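Local coordinates for protein 4-hydroxybenzoyl-CoA thioesterase (Bacillus halodurans, PDB 5WH9) that probably hydrolyses the thioester bond of acyl-coenzyme A substrates, gentisyl-coenzyme A among them, as a hotdog-fold thioesterase, at residues B[81-92]-B[103-111]. Residues are numbered along the deposited sequence; the frame is centred on the assembly and turned at random.
Sequences RELKDKSFILEH and SGHEKRVWA
Phe88 and Arg108 face each other as a hydrogen-bonded antiparallel pair, and their side chains overlap on the sheet face that carries Leu90, His92 and Glu106. Arg108 lays its CB over one face of the Phe88 ring, a CH-pi contact with CB 4.2 Å from the ring centroid. Arginine's methylenes suit the aromatic face, and the extended chain takes the guanidinium past the ring to Glu106. There Arg108 NE donates a hydrogen bond of 2.8 Å to Glu106 OE2 within a salt bridge, almost in the guanidinium plane but from above the carboxylate plane. The same carboxylate comes to the edge of the His92 ring, their planes 82° apart, while the Leu90 CD1 methyl flanks it 3.9 Å from Glu106 OE2.

Over the face carrying Ile89, Glu91 and His105, Arg81 reaches in from the loop before the strand and places NH2 over the His105 ring, 3.6 Å from His105 CD2, with the two planes 66° apart. Ile89 CG2 packs 3.7 Å from His105 CB and also covers the Arg81 guanidinium, whose NH1 forms a salt bridge with Glu91 OE1; Glu91 OE2 is hydrogen-bonded to His93.

The pairing forms the 87-96/99-111 hairpin; strand 73-80 pairs antiparallel with 87-96, and 57-64 with 99-111. Helix 25-40, the hotdog's central helix, packs on the Leu90 face, where its Asp31 salt-bridges Arg108, while Tyr23 of the second subunit hydrogen-bonds Glu106 OE1.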
ATOM      1  N   ARG B  81       4.877  22.269 -16.259  1.00 47.55           N
ATOM      2  CA  ARG B  81       4.921  22.427 -17.668  1.00 55.09           C
ATOM      3  C   ARG B  81       3.710  22.701 -18.525  1.00 52.50           C
ATOM      4  O   ARG B  81       3.913  22.712 -19.692  1.00 62.03           O
ATOM      5  CB  ARG B  81       5.683  21.267 -18.249  1.00 52.09           C
ATOM      6  CG  ARG B  81       4.847  20.091 -18.602  1.00 48.76           C
ATOM      7  CD  ARG B  81       5.363  19.520 -19.884  1.00 55.75           C
ATOM      8  NE  ARG B  81       4.541  18.427 -20.256  1.00 58.89           N
ATOM      9  CZ  ARG B  81       4.779  17.197 -19.900  1.00 57.73           C
ATOM     10  NH1 ARG B  81       5.828  16.883 -19.162  1.00 54.67           N
ATOM     11  NH2 ARG B  81       3.936  16.294 -20.275  1.00 59.37           N
ATOM     12  N   GLU B  82       2.492  22.803 -18.025  1.00 35.44           N
ATOM     13  CA  GLU B  82       1.382  23.198 -18.918  1.00 41.12           C
ATOM     14  C   GLU B  82       0.329  24.046 -18.238  1.00 37.33           C
ATOM     15  O   GLU B  82      -0.815  23.691 -18.237  1.00 39.82           O
ATOM     16  CB  GLU B  82       0.751  21.954 -19.593  1.00 43.77           C
ATOM     17  CG  GLU B  82      -0.261  22.223 -20.698  1.00 44.72           C
ATOM     18  CD  GLU B  82      -0.118  21.285 -21.878  1.00 57.58           C
ATOM     19  OE1 GLU B  82       0.916  20.617 -21.956  1.00 60.68           O
ATOM     20  OE2 GLU B  82      -1.014  21.223 -22.737  1.00 57.94           O
ATOM     21  N   LEU B  83       0.727  25.162 -17.679  1.00 23.73           N
ATOM     22  CA  LEU B  83      -0.155  25.861 -16.784  1.00 24.85           C
ATOM     23  C   LEU B  83      -1.293  26.529 -17.519  1.00 22.92           C
ATOM     24  O   LEU B  83      -1.115  27.262 -18.417  1.00 24.42           O
ATOM     25  CB  LEU B  83       0.631  26.804 -15.906  1.00 26.63           C
ATOM     26  CG  LEU B  83      -0.092  27.822 -15.035  1.00 28.68           C
ATOM     27  CD1 LEU B  83      -0.723  27.240 -13.801  1.00 14.93           C
ATOM     28  CD2 LEU B  83       0.828  28.963 -14.689  1.00 20.96           C
ATOM     29  N   LYS B  84      -2.495  26.226 -17.104  1.00 35.36           N
ATOM     30  CA  LYS B  84      -3.638  26.907 -17.686  1.00 36.78           C
ATOM     31  C   LYS B  84      -4.452  27.505 -16.557  1.00 33.33           C
ATOM     32  O   LYS B  84      -4.048  27.428 -15.402  1.00 36.08           O
ATOM     33  CB  LYS B  84      -4.467  25.940 -18.523  1.00 32.82           C
ATOM     34  CG  LYS B  84      -3.640  25.201 -19.570  1.00 36.24           C
ATOM     35  CD  LYS B  84      -4.528  24.558 -20.597  1.00 36.35           C
ATOM     36  CE  LYS B  84      -3.889  23.313 -21.182  1.00 47.51           C
ATOM     37  NZ  LYS B  84      -4.789  22.683 -22.191  1.00 51.35           N
ATOM     38  N   ASP B  85      -5.584  28.111 -16.879  1.00 40.15           N
ATOM     39  CA  ASP B  85      -6.404  28.707 -15.842  1.00 44.05           C
ATOM     40  C   ASP B  85      -6.830  27.659 -14.814  1.00 45.14           C
ATOM     41  O   ASP B  85      -6.761  27.901 -13.612  1.00 41.93           O
ATOM     42  CB  ASP B  85      -7.635  29.392 -16.443  1.00 50.34           C
ATOM     43  CG  ASP B  85      -8.650  29.816 -15.381  1.00 54.22           C
ATOM     44  OD1 ASP B  85      -8.238  30.406 -14.354  1.00 50.30           O
ATOM     45  OD2 ASP B  85      -9.858  29.547 -15.572  1.00 55.38           O
ATOM     46  N   LYS B  86      -7.259  26.491 -15.279  1.00 36.51           N
ATOM     47  CA  LYS B  86      -7.878  25.534 -14.365  1.00 36.17           C
ATOM     48  C   LYS B  86      -7.116  24.227 -14.152  1.00 36.14           C
ATOM     49  O   LYS B  86      -7.519  23.411 -13.322  1.00 37.74           O
ATOM     50  CB  LYS B  86      -9.321  25.254 -14.794  1.00 41.00           C
ATOM     51  CG  LYS B  86     -10.211  26.485 -14.711  1.00 47.47           C
ATOM     52  CD  LYS B  86     -11.684  26.134 -14.745  1.00 49.03           C
ATOM     53  CE  LYS B  86     -12.265  26.375 -16.123  1.00 57.37           C
ATOM     54  NZ  LYS B  86     -13.682  25.936 -16.180  1.00 59.34           N
ATOM     55  N   SER B  87      -6.021  24.037 -14.887  1.00 24.90           N
ATOM     56  CA  SER B  87      -5.208  22.836 -14.760  1.00 23.21           C
ATOM     57  C   SER B  87      -3.705  23.137 -14.885  1.00 28.14           C
ATOM     58  O   SER B  87      -3.305  24.216 -15.320  1.00 24.33           O
ATOM     59  CB  SER B  87      -5.609  21.816 -15.828  1.00 26.70           C
ATOM     60  OG  SER B  87      -5.137  22.212 -17.109  1.00 24.98           O
ATOM     61  N   PHE B  88      -2.880  22.168 -14.493  1.00 22.01           N
ATOM     62  CA  PHE B  88      -1.444  22.244 -14.697  1.00 18.72           C
ATOM     63  C   PHE B  88      -0.883  20.825 -14.806  1.00 16.74           C
ATOM     64  O   PHE B  88      -1.506  19.866 -14.342  1.00 16.32           O
ATOM     65  CB  PHE B  88      -0.761  23.028 -13.563  1.00 20.64           C
ATOM     66  CG  PHE B  88      -0.861  22.370 -12.214  1.00 17.09           C
ATOM     67  CD1 PHE B  88      -2.016  22.474 -11.457  1.00 20.75           C
ATOM     68  CD2 PHE B  88       0.200  21.658 -11.697  1.00 19.50           C
ATOM     69  CE1 PHE B  88      -2.113  21.857 -10.210  1.00 16.75           C
ATOM     70  CE2 PHE B  88       0.112  21.042 -10.451  1.00 11.50           C
ATOM     71  CZ  PHE B  88      -1.041  21.145  -9.714  1.00 12.37           C
ATOM     72  N   ILE B  89       0.280  20.698 -15.439  1.00 13.15           N
ATOM     73  CA  ILE B  89       0.982  19.421 -15.545  1.00 17.01           C
ATOM     74  C   ILE B  89       2.344  19.483 -14.851  1.00 13.22           C
ATOM     75  O   ILE B  89       3.120  20.398 -15.083  1.00 19.83           O
ATOM     76  CB  ILE B  89       1.218  19.004 -17.009  1.00 15.96           C
ATOM     77  CG1 ILE B  89      -0.100  18.729 -17.721  1.00 17.64           C
ATOM     78  CG2 ILE B  89       2.084  17.755 -17.087  1.00 14.55           C
ATOM     79  CD1 ILE B  89       0.112  18.306 -19.173  1.00 18.54           C
ATOM     80  N   LEU B  90       2.619  18.503 -13.999  1.00 14.11           N
ATOM     81  CA  LEU B  90       3.923  18.356 -13.372  1.00 14.77           C
ATOM     82  C   LEU B  90       4.712  17.284 -14.099  1.00 12.93           C
ATOM     83  O   LEU B  90       4.221  16.173 -14.293  1.00  9.32           O
ATOM     84  CB  LEU B  90       3.770  17.940 -11.909  1.00 11.62           C
ATOM     85  CG  LEU B  90       3.090  18.943 -10.981  1.00 18.97           C
ATOM     86  CD1 LEU B  90       2.933  18.353  -9.567  1.00 20.29           C
ATOM     87  CD2 LEU B  90       3.868  20.258 -10.936  1.00 17.66           C
ATOM     88  N   GLU B  91       5.927  17.615 -14.502  1.00 17.08           N
ATOM     89  CA  GLU B  91       6.849  16.606 -14.982  1.00 18.78           C
ATOM     90  C   GLU B  91       7.727  16.086 -13.822  1.00 19.70           C
ATOM     91  O   GLU B  91       8.246  16.868 -13.012  1.00 22.05           O
ATOM     92  CB  GLU B  91       7.708  17.172 -16.106  1.00 25.14           C
ATOM     93  CG  GLU B  91       8.377  16.095 -16.969  1.00 32.30           C
ATOM     94  CD  GLU B  91       9.203  16.685 -18.109  1.00 48.39           C
ATOM     95  OE1 GLU B  91       8.695  16.739 -19.255  1.00 57.04           O
ATOM     96  OE2 GLU B  91      10.364  17.094 -17.863  1.00 42.46           O
ATOM     97  N   HIS B  92       7.871  14.767 -13.733  1.00 14.22           N
ATOM     98  CA  HIS B  92       8.672  14.146 -12.684  1.00 15.48           C
ATOM     99  C   HIS B  92       9.697  13.242 -13.312  1.00 19.62           C
ATOM    100  O   HIS B  92       9.349  12.385 -14.127  1.00 20.98           O
ATOM    101  CB  HIS B  92       7.815  13.289 -11.745  1.00 13.27           C
ATOM    102  CG  HIS B  92       6.837  14.072 -10.934  1.00  9.79           C
ATOM    103  ND1 HIS B  92       5.475  13.929 -11.071  1.00 11.95           N
ATOM    104  CD2 HIS B  92       7.020  15.018  -9.986  1.00 12.67           C
ATOM    105  CE1 HIS B  92       4.859  14.736 -10.228  1.00 13.90           C
ATOM    106  NE2 HIS B  92       5.775  15.406  -9.552  1.00 14.78           N
ATOM    107  N   SER B 103      10.506   8.409 -15.967  1.00 20.54           N
ATOM    108  CA  SER B 103       9.982   9.771 -16.046  1.00 21.24           C
ATOM    109  C   SER B 103       8.508   9.788 -16.417  1.00 19.23           C
ATOM    110  O   SER B 103       8.060   9.046 -17.284  1.00 16.71           O
ATOM    111  CB  SER B 103      10.798  10.621 -17.022  1.00 21.80           C
ATOM    112  OG  SER B 103      10.875  10.009 -18.298  1.00 28.03           O
ATOM    113  N   GLY B 104       7.747  10.634 -15.740  1.00 10.79           N
ATOM    114  CA  GLY B 104       6.352  10.751 -16.057  1.00 12.58           C
ATOM    115  C   GLY B 104       5.813  12.137 -15.867  1.00 13.10           C
ATOM    116  O   GLY B 104       6.554  13.105 -15.686  1.00 13.30           O
ATOM    117  N   HIS B 105       4.496  12.243 -15.910  1.00 19.44           N
ATOM    118  CA  HIS B 105       3.866  13.505 -15.584  1.00 18.10           C
ATOM    119  C   HIS B 105       2.517  13.245 -14.957  1.00 19.99           C
ATOM    120  O   HIS B 105       1.987  12.133 -15.020  1.00 25.21           O
ATOM    121  CB  HIS B 105       3.731  14.406 -16.825  1.00 23.11           C
ATOM    122  CG  HIS B 105       2.834  13.852 -17.885  1.00 28.06           C
ATOM    123  ND1 HIS B 105       1.469  14.061 -17.892  1.00 30.97           N
ATOM    124  CD2 HIS B 105       3.106  13.095 -18.975  1.00 32.44           C
ATOM    125  CE1 HIS B 105       0.939  13.451 -18.938  1.00 28.87           C
ATOM    126  NE2 HIS B 105       1.912  12.860 -19.612  1.00 28.32           N
ATOM    127  N   GLU B 106       1.980  14.277 -14.335  1.00 12.92           N
ATOM    128  CA  GLU B 106       0.639  14.266 -13.810  1.00 13.08           C
ATOM    129  C   GLU B 106      -0.069  15.481 -14.414  1.00 18.03           C
ATOM    130  O   GLU B 106       0.463  16.590 -14.384  1.00 18.75           O
ATOM    131  CB  GLU B 106       0.685  14.411 -12.283  1.00 15.51           C
ATOM    132  CG  GLU B 106       1.414  13.291 -11.539  1.00 11.28           C
ATOM    133  CD  GLU B 106       1.469  13.514 -10.034  1.00 17.00           C
ATOM    134  OE1 GLU B 106       1.303  12.530  -9.286  1.00 14.34           O
ATOM    135  OE2 GLU B 106       1.706  14.664  -9.589  1.00 20.47           O
ATOM    136  N   LYS B 107      -1.246  15.279 -14.988  1.00 17.22           N
ATOM    137  CA  LYS B 107      -2.136  16.399 -15.245  1.00 19.38           C
ATOM    138  C   LYS B 107      -3.039  16.576 -14.036  1.00 18.00           C
ATOM    139  O   LYS B 107      -3.703  15.630 -13.608  1.00 18.18           O
ATOM    140  CB  LYS B 107      -2.996  16.151 -16.476  1.00 19.77           C
ATOM    141  CG  LYS B 107      -3.859  17.355 -16.855  1.00 27.48           C
ATOM    142  CD  LYS B 107      -4.269  17.329 -18.333  1.00 23.61           C
ATOM    143  CE  LYS B 107      -5.198  18.498 -18.638  1.00 29.54           C
ATOM    144  NZ  LYS B 107      -5.511  18.651 -20.099  1.00 37.07           N
ATOM    145  N   ARG B 108      -3.056  17.774 -13.469  1.00 18.14           N
ATOM    146  CA  ARG B 108      -3.891  18.031 -12.302  1.00 19.13           C
ATOM    147  C   ARG B 108      -4.751  19.283 -12.466  1.00 20.84           C
ATOM    148  O   ARG B 108      -4.414  20.206 -13.213  1.00 20.78           O
ATOM    149  CB  ARG B 108      -3.041  18.140 -11.031  1.00 18.34           C
ATOM    150  CG  ARG B 108      -2.210  16.910 -10.685  1.00 18.87           C
ATOM    151  CD  ARG B 108      -1.424  17.160  -9.402  1.00 20.33           C
ATOM    152  NE  ARG B 108      -0.658  16.010  -8.930  1.00 22.10           N
ATOM    153  CZ  ARG B 108      -1.073  15.169  -7.984  1.00 25.38           C
ATOM    154  NH1 ARG B 108      -2.259  15.341  -7.415  1.00 21.32           N
ATOM    155  NH2 ARG B 108      -0.302  14.154  -7.607  1.00 20.98           N
ATOM    156  N   VAL B 109      -5.865  19.310 -11.752  1.00 20.24           N
ATOM    157  CA  VAL B 109      -6.742  20.464 -11.766  1.00 25.19           C
ATOM    158  C   VAL B 109      -6.820  20.999 -10.352  1.00 30.32           C
ATOM    159  O   VAL B 109      -6.184  20.450  -9.459  1.00 32.47           O
ATOM    160  CB  VAL B 109      -8.151  20.105 -12.283  1.00 23.42           C
ATOM    161  CG1 VAL B 109      -8.071  19.667 -13.738  1.00 20.40           C
ATOM    162  CG2 VAL B 109      -8.787  19.028 -11.426  1.00 21.56           C
ATOM    163  N   TRP B 110      -7.581  22.068 -10.146  1.00 35.44           N
ATOM    164  CA  TRP B 110      -7.778  22.600  -8.808  1.00 30.74           C
ATOM    165  C   TRP B 110      -9.234  22.425  -8.428  1.00 32.45           C
ATOM    166  O   TRP B 110     -10.119  22.734  -9.228  1.00 35.32           O
ATOM    167  CB  TRP B 110      -7.397  24.074  -8.763  1.00 33.05           C
ATOM    168  CG  TRP B 110      -6.952  24.527  -7.405  1.00 34.45           C
ATOM    169  CD1 TRP B 110      -7.732  25.062  -6.422  1.00 35.83           C
ATOM    170  CD2 TRP B 110      -5.619  24.478  -6.878  1.00 37.06           C
ATOM    171  NE1 TRP B 110      -6.969  25.356  -5.322  1.00 36.24           N
ATOM    172  CE2 TRP B 110      -5.669  25.004  -5.574  1.00 35.90           C
ATOM    173  CE3 TRP B 110      -4.384  24.043  -7.388  1.00 36.00           C
ATOM    174  CZ2 TRP B 110      -4.533  25.110  -4.765  1.00 34.04           C
ATOM    175  CZ3 TRP B 110      -3.256  24.143  -6.586  1.00 34.58           C
ATOM    176  CH2 TRP B 110      -3.338  24.674  -5.289  1.00 39.23           C
ATOM    177  N   ALA B 111      -9.487  21.919  -7.222  1.00 26.86           N
ATOM    178  CA  ALA B 111     -10.856  21.675  -6.774  1.00 32.08           C
ATOM    179  C   ALA B 111     -11.094  22.101  -5.327  1.00 39.11           C
ATOM    180  O   ALA B 111     -10.140  22.331  -4.565  1.00 31.31           O
ATOM    181  CB  ALA B 111     -11.233  20.207  -6.963  1.00 31.41           C
TER